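Local structure of mannan endo-1,4-beta-mannosidase (Mytilus edulis, 2C0H) at residues S342-D345 with H346-Q350. The protein hydrolyses internal beta-1,4-mannosidic linkages in the backbones of mannans, galactomannans and glucomannans. The protein carries 3 engineered substitutions. Sequence-based numbering, arbitrary orientation.
Sequences SRTD and HGQVQ
His346 and Asp345 meet through a histidine-carboxylate hydrogen bond at the bend of a hairpin-like loop. His346 ND1 donates to Asp345 OD2 over 3.1 Å, reaching it from above the carboxylate plane, with ring and carboxylate turned 74° apart. The same oxygen accepts a nearly straight bond from Arg343 NH2, while Arg343 NE lies 2.8 Å from Asp345 OD1; this side-on salt bridge lies in the guanidinium plane, uses both syn lone pairs and fixes the carboxylate's rotation. With CG set between backbone N and carbonyl carbon (chi1 46°), Asp345 turns its carboxylate edge to Arg343 while His346 stands above the plane. Replacing His346 with an alanine would probably leave Asp345 OD2 without its second side-chain donor and Tyr313 without its edge-to-face ring partner. Gly347 N gives only a weak bond to Thr344 O, and Gly347 adopts backbone angles that would press a CB against the preceding carbonyl. Farther along, the link loosens: water 1 donates to Arg343 O and accepts from Gln350 N. Val349, by contrast, is buried, its CG2 3.9 Å from Arg343 O. Outside the TIM (beta/alpha)8 barrel, the loop follows helix 330-339, packing Arg343 and Val349 on Tyr313 of helix 305-314, while Gln348 backbone-bonds strand 17-25.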
loop_
_atom_site.group_PDB
_atom_site.type_symbol
_atom_site.label_atom_id
_atom_site.label_comp_id
_atom_site.label_asym_id
_atom_site.label_seq_id
_atom_site.Cartn_x
_atom_site.Cartn_y
_atom_site.Cartn_z
ATOM N N SER A 342 -13.109 10.009 18.076
ATOM C CA SER A 342 -12.805 10.059 19.518
ATOM C C SER A 342 -12.487 8.705 20.164
ATOM O O SER A 342 -12.393 8.613 21.393
ATOM C CB SER A 342 -13.967 10.726 20.261
ATOM O OG SER A 342 -14.024 12.106 19.927
ATOM N N ARG A 343 -12.298 7.663 19.360
ATOM C CA ARG A 343 -12.283 6.294 19.881
ATOM C C ARG A 343 -10.909 5.888 20.396
ATOM O O ARG A 343 -9.887 6.250 19.816
ATOM C CB ARG A 343 -12.776 5.296 18.820
ATOM C CG ARG A 343 -14.242 5.473 18.391
ATOM C CD ARG A 343 -15.221 4.951 19.413
ATOM N NE ARG A 343 -15.228 3.491 19.463
ATOM C CZ ARG A 343 -15.989 2.678 18.720
ATOM N NH1 ARG A 343 -16.882 3.151 17.857
ATOM N NH2 ARG A 343 -15.885 1.370 18.866
ATOM N N THR A 344 -10.910 5.171 21.513
ATOM C CA THR A 344 -9.687 4.594 22.087
ATOM C C THR A 344 -9.802 3.114 22.496
ATOM O O THR A 344 -8.799 2.532 22.928
ATOM C CB THR A 344 -9.230 5.407 23.309
ATOM O OG1 THR A 344 -10.252 5.374 24.315
ATOM C CG2 THR A 344 -8.924 6.854 22.922
ATOM N N ASP A 345 -10.977 2.493 22.368
ATOM C CA ASP A 345 -11.178 1.085 22.786
ATOM C C ASP A 345 -10.345 0.029 22.043
ATOM O O ASP A 345 -10.150 -1.067 22.563
ATOM C CB ASP A 345 -12.667 0.667 22.761
ATOM C CG ASP A 345 -13.394 1.094 21.499
ATOM O OD1 ASP A 345 -13.415 2.316 21.244
ATOM O OD2 ASP A 345 -13.951 0.221 20.794
ATOM N N HIS A 346 -9.886 0.333 20.832
ATOM C CA HIS A 346 -9.014 -0.574 20.070
ATOM C C HIS A 346 -7.849 0.212 19.456
ATOM O O HIS A 346 -7.457 -0.009 18.312
ATOM C CB HIS A 346 -9.795 -1.298 18.983
ATOM C CG HIS A 346 -10.767 -2.307 19.500
ATOM N ND1 HIS A 346 -12.068 -1.991 19.815
ATOM C CD2 HIS A 346 -10.639 -3.639 19.710
ATOM C CE1 HIS A 346 -12.695 -3.080 20.223
ATOM N NE2 HIS A 346 -11.853 -4.094 20.167
ATOM N N GLY A 347 -7.302 1.120 20.250
ATOM C CA GLY A 347 -6.184 1.952 19.818
ATOM C C GLY A 347 -6.584 3.383 19.544
ATOM O O GLY A 347 -7.723 3.655 19.170
ATOM N N GLN A 348 -5.643 4.296 19.740
ATOM C CA GLN A 348 -5.876 5.720 19.526
ATOM C C GLN A 348 -5.980 6.018 18.042
ATOM O O GLN A 348 -5.189 5.546 17.260
ATOM C CB GLN A 348 -4.731 6.558 20.106
ATOM C CG GLN A 348 -4.629 6.542 21.623
ATOM C CD GLN A 348 -3.472 7.395 22.133
ATOM O OE1 GLN A 348 -2.787 7.025 23.101
ATOM N NE2 GLN A 348 -3.248 8.542 21.486
ATOM N N VAL A 349 -6.948 6.835 17.664
ATOM C CA VAL A 349 -7.076 7.298 16.297
ATOM C C VAL A 349 -6.539 8.729 16.162
ATOM O O VAL A 349 -5.903 9.079 15.174
ATOM C CB VAL A 349 -8.551 7.239 15.875
ATOM C CG1 VAL A 349 -8.724 7.743 14.452
ATOM C CG2 VAL A 349 -9.082 5.826 16.010
ATOM N N GLN A 350 -6.809 9.567 17.161
ATOM C CA GLN A 350 -6.265 10.915 17.203
ATOM C C GLN A 350 -5.042 10.919 18.094
ATOM O O GLN A 350 -5.137 10.798 19.313
ATOM C CB GLN A 350 -7.317 11.908 17.706
ATOM C CG GLN A 350 -8.015 12.680 16.601
ATOM C CD GLN A 350 -8.353 11.829 15.398
ATOM O OE1 GLN A 350 -9.254 10.996 15.447
ATOM N NE2 GLN A 350 -7.622 12.031 14.305
HETATM O O HOH W 1 -8.901 8.825 19.261
#